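Local coordinates for staphylococcus aureus CymR (Staphylococcus aureus, PDB 3T8R), which probably binds DNA as a dimeric Rrf2-type transcriptional regulator that senses oxidation through a thiol and governs stress resistance and the oxidative response, at residues 114-117 with 118-122; 122-125 with 126-130; 76-79 with 80-83; 28-31 with 32-35. All blocks are in the same frame, centred on the assembly; numbering follows the deposited sequence.

Contact 1. Residues 114-117 with 118-122; sequences VRDV and LDNTT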
loop_
_atom_site.group_PDB
_atom_site.type_symbol
_atom_site.label_atom_id
_atom_site.label_comp_id
_atom_site.label_asym_id
_atom_site.label_seq_id
_atom_site.Cartn_x
_atom_site.Cartn_y
_atom_site.Cartn_z
ATOM N N VAL A 114 -5.289 -0.647 -5.203
ATOM C CA VAL A 114 -5.552 0.349 -4.170
ATOM C C VAL A 114 -6.272 1.542 -4.783
ATOM O O VAL A 114 -7.265 2.046 -4.242
ATOM C CB VAL A 114 -4.245 0.809 -3.488
ATOM C CG1 VAL A 114 -4.501 2.023 -2.593
ATOM C CG2 VAL A 114 -3.624 -0.356 -2.693
ATOM N N ARG A 115 -5.769 1.999 -5.922
ATOM C CA ARG A 115 -6.377 3.143 -6.592
ATOM C C ARG A 115 -7.847 2.869 -6.874
ATOM O O ARG A 115 -8.699 3.724 -6.630
ATOM C CB ARG A 115 -5.634 3.460 -7.889
ATOM C CG ARG A 115 -6.261 4.601 -8.677
ATOM C CD ARG A 115 -6.053 4.414 -10.171
ATOM N NE ARG A 115 -4.716 4.813 -10.597
ATOM C CZ ARG A 115 -4.006 4.170 -11.517
ATOM N NH1 ARG A 115 -4.511 3.088 -12.102
ATOM N NH2 ARG A 115 -2.794 4.607 -11.848
ATOM N N ASP A 116 -8.146 1.676 -7.379
ATOM C CA ASP A 116 -9.527 1.263 -7.632
ATOM C C ASP A 116 -10.430 1.378 -6.401
ATOM O O ASP A 116 -11.540 1.900 -6.489
ATOM C CB ASP A 116 -9.574 -0.170 -8.178
ATOM C CG ASP A 116 -10.990 -0.665 -8.390
ATOM O OD1 ASP A 116 -11.631 -0.222 -9.369
ATOM O OD2 ASP A 116 -11.465 -1.502 -7.584
ATOM N N VAL A 117 -9.968 0.881 -5.259
ATOM C CA VAL A 117 -10.750 0.990 -4.033
ATOM C C VAL A 117 -11.015 2.462 -3.712
ATOM O O VAL A 117 -12.138 2.852 -3.418
ATOM C CB VAL A 117 -10.056 0.288 -2.834
ATOM C CG1 VAL A 117 -10.782 0.596 -1.531
ATOM C CG2 VAL A 117 -10.012 -1.211 -3.061
ATOM N N LEU A 118 -9.970 3.269 -3.779
ATOM C CA LEU A 118 -10.069 4.681 -3.418
ATOM C C LEU A 118 -10.952 5.467 -4.370
ATOM O O LEU A 118 -11.731 6.319 -3.938
ATOM C CB LEU A 118 -8.674 5.298 -3.371
ATOM C CG LEU A 118 -7.923 5.037 -2.076
ATOM C CD1 LEU A 118 -6.518 5.601 -2.155
ATOM C CD2 LEU A 118 -8.689 5.675 -0.930
ATOM N N ASP A 119 -10.835 5.183 -5.663
ATOM C CA ASP A 119 -11.590 5.935 -6.674
ATOM C C ASP A 119 -13.063 5.588 -6.700
ATOM O O ASP A 119 -13.893 6.410 -7.091
ATOM C CB ASP A 119 -11.011 5.721 -8.071
ATOM C CG ASP A 119 -9.713 6.438 -8.273
ATOM O OD1 ASP A 119 -9.327 7.214 -7.380
ATOM O OD2 ASP A 119 -9.078 6.234 -9.329
ATOM N N ASN A 120 -13.395 4.372 -6.295
ATOM C CA ASN A 120 -14.776 3.924 -6.338
ATOM C C ASN A 120 -15.449 4.012 -4.977
ATOM O O ASN A 120 -16.514 3.427 -4.754
ATOM C CB ASN A 120 -14.856 2.505 -6.901
ATOM C CG ASN A 120 -14.316 2.413 -8.321
ATOM O OD1 ASN A 120 -13.446 1.590 -8.612
ATOM N ND2 ASN A 120 -14.831 3.253 -9.209
ATOM N N THR A 121 -14.821 4.750 -4.066
ATOM C CA THR A 121 -15.409 5.006 -2.758
ATOM C C THR A 121 -15.765 6.485 -2.682
ATOM O O THR A 121 -14.873 7.330 -2.696
ATOM C CB THR A 121 -14.438 4.663 -1.619
ATOM O OG1 THR A 121 -14.134 3.263 -1.657
ATOM C CG2 THR A 121 -15.054 4.998 -0.264
ATOM N N THR A 122 -17.053 6.816 -2.632
ATOM C CA THR A 122 -17.415 8.229 -2.514
ATOM C C THR A 122 -17.405 8.681 -1.064
ATOM O O THR A 122 -17.497 7.880 -0.137
ATOM C CB THR A 122 -18.799 8.572 -3.135
ATOM O OG1 THR A 122 -19.848 8.010 -2.337
ATOM C CG2 THR A 122 -18.903 8.068 -4.572
#

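Contact 2. Residues 122-125 with 126-130; sequences TLKY and LAEYV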
loop_
_atom_site.group_PDB
_atom_site.type_symbol
_atom_site.label_atom_id
_atom_site.label_comp_id
_atom_site.label_asym_id
_atom_site.label_seq_id
_atom_site.Cartn_x
_atom_site.Cartn_y
_atom_site.Cartn_z
ATOM N N THR A 122 -17.053 6.816 -2.632
ATOM C CA THR A 122 -17.415 8.229 -2.514
ATOM C C THR A 122 -17.405 8.681 -1.064
ATOM O O THR A 122 -17.497 7.880 -0.137
ATOM C CB THR A 122 -18.799 8.572 -3.135
ATOM O OG1 THR A 122 -19.848 8.010 -2.337
ATOM C CG2 THR A 122 -18.903 8.068 -4.572
ATOM N N LEU A 123 -17.311 9.988 -0.871
ATOM C CA LEU A 123 -17.410 10.559 0.453
ATOM C C LEU A 123 -18.789 10.330 1.052
ATOM O O LEU A 123 -18.921 10.181 2.261
ATOM C CB LEU A 123 -17.119 12.063 0.386
ATOM C CG LEU A 123 -17.047 12.825 1.706
ATOM C CD1 LEU A 123 -15.959 12.267 2.618
ATOM C CD2 LEU A 123 -16.781 14.305 1.421
ATOM N N LYS A 124 -19.830 10.355 0.220
ATOM C CA LYS A 124 -21.177 10.102 0.715
ATOM C C LYS A 124 -21.227 8.703 1.314
ATOM O O LYS A 124 -21.783 8.486 2.389
ATOM C CB LYS A 124 -22.207 10.231 -0.415
ATOM C CG LYS A 124 -23.656 9.953 0.006
ATOM C CD LYS A 124 -24.272 11.099 0.791
ATOM C CE LYS A 124 -23.887 11.055 2.264
ATOM N NZ LYS A 124 -24.616 12.068 3.088
ATOM N N TYR A 125 -20.630 7.763 0.598
ATOM C CA TYR A 125 -20.540 6.377 1.026
ATOM C C TYR A 125 -19.842 6.300 2.386
ATOM O O TYR A 125 -20.328 5.644 3.310
ATOM C CB TYR A 125 -19.774 5.599 -0.039
ATOM C CG TYR A 125 -20.043 4.122 -0.071
ATOM C CD1 TYR A 125 -21.116 3.605 -0.789
ATOM C CD2 TYR A 125 -19.216 3.241 0.598
ATOM C CE1 TYR A 125 -21.355 2.250 -0.830
ATOM C CE2 TYR A 125 -19.446 1.880 0.565
ATOM C CZ TYR A 125 -20.517 1.393 -0.146
ATOM O OH TYR A 125 -20.747 0.039 -0.175
ATOM N N LEU A 126 -18.715 6.993 2.528
ATOM C CA LEU A 126 -18.014 7.016 3.812
ATOM C C LEU A 126 -18.872 7.624 4.929
ATOM O O LEU A 126 -18.803 7.216 6.089
ATOM C CB LEU A 126 -16.685 7.764 3.695
ATOM C CG LEU A 126 -15.635 7.059 2.835
ATOM C CD1 LEU A 126 -14.440 7.945 2.534
ATOM C CD2 LEU A 126 -15.186 5.750 3.522
ATOM N N ALA A 127 -19.683 8.613 4.581
ATOM C CA ALA A 127 -20.486 9.291 5.578
ATOM C C ALA A 127 -21.662 8.450 6.064
ATOM O O ALA A 127 -22.164 8.668 7.166
ATOM C CB ALA A 127 -20.981 10.620 5.025
ATOM N N GLU A 128 -22.095 7.500 5.246
ATOM C CA GLU A 128 -23.319 6.749 5.535
ATOM C C GLU A 128 -23.064 5.323 6.003
ATOM O O GLU A 128 -23.994 4.535 6.152
ATOM C CB GLU A 128 -24.239 6.746 4.318
ATOM C CG GLU A 128 -24.823 8.136 4.046
ATOM C CD GLU A 128 -25.719 8.198 2.827
ATOM O OE1 GLU A 128 -26.467 9.193 2.698
ATOM O OE2 GLU A 128 -25.669 7.270 1.996
ATOM N N TYR A 129 -21.796 4.991 6.200
ATOM C CA TYR A 129 -21.416 3.679 6.719
ATOM C C TYR A 129 -22.075 3.488 8.073
ATOM O O TYR A 129 -22.066 4.389 8.910
ATOM C CB TYR A 129 -19.897 3.643 6.843
ATOM C CG TYR A 129 -19.251 2.381 7.386
ATOM C CD1 TYR A 129 -19.051 1.280 6.573
ATOM C CD2 TYR A 129 -18.759 2.346 8.679
ATOM C CE1 TYR A 129 -18.406 0.137 7.057
ATOM C CE2 TYR A 129 -18.113 1.220 9.175
ATOM C CZ TYR A 129 -17.951 0.123 8.368
ATOM O OH TYR A 129 -17.298 -0.991 8.873
ATOM N N VAL A 130 -22.648 2.307 8.289
ATOM C CA VAL A 130 -23.376 2.024 9.511
ATOM C C VAL A 130 -22.596 1.040 10.361
ATOM O O VAL A 130 -22.251 -0.030 9.893
ATOM C CB VAL A 130 -24.746 1.406 9.209
ATOM C CG1 VAL A 130 -25.460 1.044 10.506
ATOM C CG2 VAL A 130 -25.586 2.382 8.387
#

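Contact 3. Residues 76-79 with 80-83; sequences EISA and GDII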
loop_
_atom_site.group_PDB
_atom_site.type_symbol
_atom_site.label_atom_id
_atom_site.label_comp_id
_atom_site.label_asym_id
_atom_site.label_seq_id
_atom_site.Cartn_x
_atom_site.Cartn_y
_atom_site.Cartn_z
ATOM N N GLU A 76 -20.319 13.471 -5.067
ATOM C CA GLU A 76 -19.484 13.830 -6.212
ATOM C C GLU A 76 -17.992 13.731 -5.921
ATOM O O GLU A 76 -17.171 14.007 -6.798
ATOM C CB GLU A 76 -19.810 15.259 -6.680
ATOM C CG GLU A 76 -21.188 15.416 -7.307
ATOM C CD GLU A 76 -21.390 16.767 -7.986
ATOM O OE1 GLU A 76 -20.570 17.676 -7.772
ATOM O OE2 GLU A 76 -22.373 16.919 -8.736
ATOM N N ILE A 77 -17.630 13.350 -4.695
ATOM C CA ILE A 77 -16.233 13.372 -4.283
ATOM C C ILE A 77 -15.796 11.974 -3.880
ATOM O O ILE A 77 -16.491 11.321 -3.110
ATOM C CB ILE A 77 -16.009 14.263 -3.047
ATOM C CG1 ILE A 77 -16.542 15.679 -3.291
ATOM C CG2 ILE A 77 -14.523 14.296 -2.662
ATOM C CD1 ILE A 77 -16.443 16.578 -2.082
ATOM N N SER A 78 -14.659 11.523 -4.402
ATOM C CA SER A 78 -14.131 10.210 -4.020
ATOM C C SER A 78 -12.990 10.329 -3.011
ATOM O O SER A 78 -12.335 11.366 -2.896
ATOM C CB SER A 78 -13.649 9.419 -5.245
ATOM O OG SER A 78 -12.412 9.928 -5.714
ATOM N N ALA A 79 -12.770 9.257 -2.257
ATOM C CA ALA A 79 -11.667 9.230 -1.308
ATOM C C ALA A 79 -10.370 9.461 -2.068
ATOM O O ALA A 79 -9.452 10.135 -1.588
ATOM C CB ALA A 79 -11.647 7.915 -0.599
ATOM N N GLY A 80 -10.309 8.908 -3.276
ATOM C CA GLY A 80 -9.138 9.061 -4.111
ATOM C C GLY A 80 -8.875 10.516 -4.450
ATOM O O GLY A 80 -7.725 10.964 -4.403
ATOM N N ASP A 81 -9.941 11.239 -4.787
ATOM C CA ASP A 81 -9.854 12.665 -5.098
ATOM C C ASP A 81 -9.176 13.384 -3.933
ATOM O O ASP A 81 -8.269 14.200 -4.116
ATOM C CB ASP A 81 -11.257 13.255 -5.323
ATOM C CG ASP A 81 -11.925 12.757 -6.604
ATOM O OD1 ASP A 81 -11.202 12.422 -7.570
ATOM O OD2 ASP A 81 -13.182 12.718 -6.639
ATOM N N ILE A 82 -9.621 13.065 -2.723
ATOM C CA ILE A 82 -9.127 13.745 -1.542
ATOM C C ILE A 82 -7.666 13.420 -1.281
ATOM O O ILE A 82 -6.847 14.300 -1.023
ATOM C CB ILE A 82 -9.998 13.406 -0.317
ATOM C CG1 ILE A 82 -11.387 14.022 -0.507
ATOM C CG2 ILE A 82 -9.348 13.945 0.940
ATOM C CD1 ILE A 82 -12.496 13.437 0.366
ATOM N N ILE A 83 -7.328 12.142 -1.344
ATOM C CA ILE A 83 -5.954 11.746 -1.122
ATOM C C ILE A 83 -5.030 12.407 -2.141
ATOM O O ILE A 83 -3.980 12.937 -1.787
ATOM C CB ILE A 83 -5.802 10.236 -1.210
ATOM C CG1 ILE A 83 -6.642 9.561 -0.125
ATOM C CG2 ILE A 83 -4.344 9.862 -1.064
ATOM C CD1 ILE A 83 -6.272 9.995 1.246
#

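Contact 4. Residues 28-31 with 32-35; sequences CISL and KSIA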
loop_
_atom_site.group_PDB
_atom_site.type_symbol
_atom_site.label_atom_id
_atom_site.label_comp_id
_atom_site.label_asym_id
_atom_site.label_seq_id
_atom_site.Cartn_x
_atom_site.Cartn_y
_atom_site.Cartn_z
ATOM N N CYS A 28 -22.223 24.878 9.436
ATOM C CA CYS A 28 -20.773 24.749 9.444
ATOM C C CYS A 28 -20.188 24.030 10.649
ATOM O O CYS A 28 -20.839 23.864 11.682
ATOM C CB CYS A 28 -20.137 26.132 9.326
ATOM S SG CYS A 28 -20.639 27.011 7.841
ATOM N N ILE A 29 -18.942 23.598 10.492
ATOM C CA ILE A 29 -18.172 23.052 11.590
ATOM C C ILE A 29 -16.920 23.902 11.748
ATOM O O ILE A 29 -16.244 24.216 10.765
ATOM C CB ILE A 29 -17.764 21.602 11.324
ATOM C CG1 ILE A 29 -18.990 20.767 10.949
ATOM C CG2 ILE A 29 -17.080 21.004 12.550
ATOM C CD1 ILE A 29 -20.083 20.797 11.999
ATOM N N SER A 30 -16.622 24.293 12.982
ATOM C CA SER A 30 -15.446 25.114 13.237
ATOM C C SER A 30 -14.190 24.295 13.025
ATOM O O SER A 30 -14.166 23.093 13.306
ATOM C CB SER A 30 -15.466 25.672 14.662
ATOM O OG SER A 30 -15.410 24.627 15.613
ATOM N N LEU A 31 -13.149 24.940 12.516
ATOM C CA LEU A 31 -11.851 24.291 12.422
ATOM C C LEU A 31 -11.446 23.855 13.812
ATOM O O LEU A 31 -10.926 22.755 14.011
ATOM C CB LEU A 31 -10.799 25.251 11.872
ATOM C CG LEU A 31 -10.622 25.234 10.355
ATOM C CD1 LEU A 31 -9.194 25.622 9.999
ATOM C CD2 LEU A 31 -10.943 23.858 9.810
ATOM N N LYS A 32 -11.699 24.729 14.777
ATOM C CA LYS A 32 -11.351 24.440 16.162
ATOM C C LYS A 32 -11.941 23.110 16.629
ATOM O O LYS A 32 -11.251 22.305 17.254
ATOM C CB LYS A 32 -11.804 25.576 17.077
ATOM C CG LYS A 32 -11.556 25.320 18.550
ATOM C CD LYS A 32 -11.630 26.612 19.352
ATOM C CE LYS A 32 -12.843 27.431 18.959
ATOM N NZ LYS A 32 -12.938 28.701 19.736
ATOM N N SER A 33 -13.210 22.873 16.315
ATOM C CA SER A 33 -13.863 21.647 16.767
ATOM C C SER A 33 -13.316 20.394 16.056
ATOM O O SER A 33 -13.122 19.366 16.681
ATOM C CB SER A 33 -15.388 21.749 16.658
ATOM O OG SER A 33 -15.850 21.372 15.375
ATOM N N ILE A 34 -13.038 20.496 14.760
ATOM C CA ILE A 34 -12.462 19.373 14.021
ATOM C C ILE A 34 -11.066 19.013 14.525
ATOM O O ILE A 34 -10.752 17.833 14.722
ATOM C CB ILE A 34 -12.412 19.658 12.500
ATOM C CG1 ILE A 34 -13.827 19.824 11.955
ATOM C CG2 ILE A 34 -11.710 18.519 11.766
ATOM C CD1 ILE A 34 -13.902 20.573 10.642
ATOM N N ALA A 35 -10.227 20.023 14.739
ATOM C CA ALA A 35 -8.876 19.799 15.240
ATOM C C ALA A 35 -8.931 19.109 16.596
ATOM O O ALA A 35 -8.217 18.139 16.845
ATOM C CB ALA A 35 -8.110 21.118 15.344
#

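Contact 1. Residues 114-117 with 118-122
Thr121 OG1 donates to Val117 O at 2.7 Å, one turn on from the carbonyl it grips. The hydroxyl comes in tilted 28° from the carbonyl plane. It also bonds Arg109 of the second subunit. Leu118 can be followed outward from the backbone. Leu118 CB rests 3.6 Å from both Val114 O and Arg115 O. Leu118 CG stays close to Val114 O, at 3.8 Å. Leu118 CD1 ends 4.1 Å from Val114 CG1, and the two side chains run alongside each other in the same direction. Val114 CG1 is turned there because it stands opposite the backbone N (chi1 170°).

This is the C-terminal end of helix 101-119, the long helix that packs against the second subunit. Val114 meets Val114 of that subunit, and Val117 and Leu118 both pack on its Met110. The helical ladder continues here with Leu118 N to Val114 O and Asp119 N to Arg115 O. The last rung, Asn120 N to Asp116 O at 3.1 Å, is more bent (142°), and Asn120 leaves helical geometry.

On another side of the helix, Asp119 OD2 lies 3.3 Å from Arg115 CG, against the aliphatic part of the arginine. The two charged groups do not pair with each other. Arg115 makes its salt bridge to Asp112, and Asp119 OD1 makes one to Arg84.

Contact 2. Residues 122-125 with 126-130
An N-capped helical turn, residues 123-127, follows the long helix 101-119 after a short link. Leu126 N bonds Thr122 O at 3.1 Å and begins the ladder of this short helix. Thr122 is its N-cap: the side-chain OG1 accepts from Tyr125 N at 3.0 Å, in a fairly straight bond (159°). The first torsion of Thr122, 70°, sets OG1 over the start of the helix, where the early N-H groups lack carbonyl partners of a preceding turn. Ala127 N continues the ladder to Leu123 O at 2.9 Å.

The far end is less regular. Glu128 N bonds Tyr125 O at 3.2 Å and makes a weak second bond to Lys124 O. In the bond to Tyr125, the N-H stands well above the carbonyl plane, so it lies off the lone pairs.

Lys124 and Glu128 form a salt bridge one turn apart, with Lys124 NZ 3.4 Å from Glu128 OE1. The lysine chain bends at chi2 and chi3, which folds it back over the glutamate. Lys124 CE comes closer still to Glu128 OE1, at 3.2 Å, and also lies 3.5 Å from Glu128 CG. The aliphatic chain therefore shares the contact with the charge.

Leu123 is buried against Met17, Ile18 and Ala21 of helix 8-21. Leu126 packs on Leu14 of the same helix and on Ala102 of the second subunit.

Contact 3. Residues 76-79 with 80-83
Ser78 and Asp81 are joined by two reciprocal hydrogen bonds. Ser78 OG accepts from Asp81 N at 2.9 Å, with an N-H angle of 156°. Asp81 OD2 takes Ser78 N at the same distance, 2.9 Å, and here the N-H approaches from above the carboxylate plane, 39° out of it. A first torsion of 75° tucks the serine hydroxyl between its own backbone N and carbonyl carbon, facing the start of the helix. The aspartate turns back toward the serine because its CG lies opposite the carbonyl carbon.

Together these bonds make a capping box at the N-terminus of helix 79-87. Each side chain satisfies the other residue's backbone N-H, at a place where the helix itself offers no acceptor. The negative carboxylate near the helix start probably gains from the helix dipole. Its other oxygen, OD1, makes a salt bridge to Arg84.

Backbone bonds then carry the helix forward. Ile82 N reaches Ser78 O at 3.2 Å, and Ile83 N reaches Ala79 O at 2.9 Å.

An apolar contact lies on the side of the turn facing helix 8-21. Ile77 CG2 lies 3.7 Å from Ile82 CD1 and 3.8 Å from Ile82 CG1, with the two side chains crossing at about a right angle. Both isoleucines also pack on Met17 of helix 8-21, and Ile82 touches Leu14 there. Ala79 packs on Leu106 of the second subunit.

Contact 4. Residues 28-31 with 32-35
Ile29 sends its CG2 methyl between two residues of the next helix. Ile29 CG2 lies 3.1 Å from Ser33 OG, a tight approach, and 3.5 Å from Ile34 CG1. This branch stands opposite the backbone N of Ile29, while CG1 lies beside that N (chi1 -52°). The methyl thus faces the helix, whereas the end of the longer branch leads away. Ile34 presents its CG1 and CD1, and the two side chains cross at about a right angle. Leu31 CD2 makes only a distant contact with Ile34 CD1.

Ser30 is the N-cap of helix 31-37. Its chi1 of 63° places OG between its own N and carbonyl carbon. From there Ser30 OG accepts from Ser33 N at 2.9 Å. This cap marks the passage from strand 29-30 into the helix, within the Rrf2-type helix-turn-helix domain. Within this chain, strand 29-30 lies at an edge of the small antiparallel sheet. Its neighbour there is strand 67-70, with Ile29 bonded through the backbone to Tyr68. Leu31, buried, packs on Leu45, Glu46 and Val49 of helix 42-54.

Ser33 takes a similar rotamer (chi1 87°), which brings its own hydroxyl back to the preceding turn. Ser33 OG donates to Ser30 O at 3.2 Å. Ile34 N bonds the same oxygen of Ser30, also at 3.2 Å, and both donors arrive from one face of the carbonyl plane. Ser33 N adds a weak bond to it. Beyond this, Ala35 N bonds Leu31 O at 2.9 Å.

Contacts 1, 2 and 3 meet around the link between helix 101-119 and helix 123-127. Contacts 1 and 2 share Thr122, and Thr121 CG2 packs 3.8 Å from Leu126 CG. Contact 3 runs against both. Thr121 O lies 2.9 Å from Ala79 N, and Leu118 O is 3.0 Å from Gly80 N, both probable hydrogen bonds. Leu123 N lies 2.7 Å from Ile77 O, probably bonded as well. All three contacts touch the second subunit. Contact 4 stands apart: its centre is about 27 Å from that of contact 1, and its nearest atoms are about 12 Å from contacts 2 and 3. Contacts 2, 3 and 4 each place an N-cap before a helix.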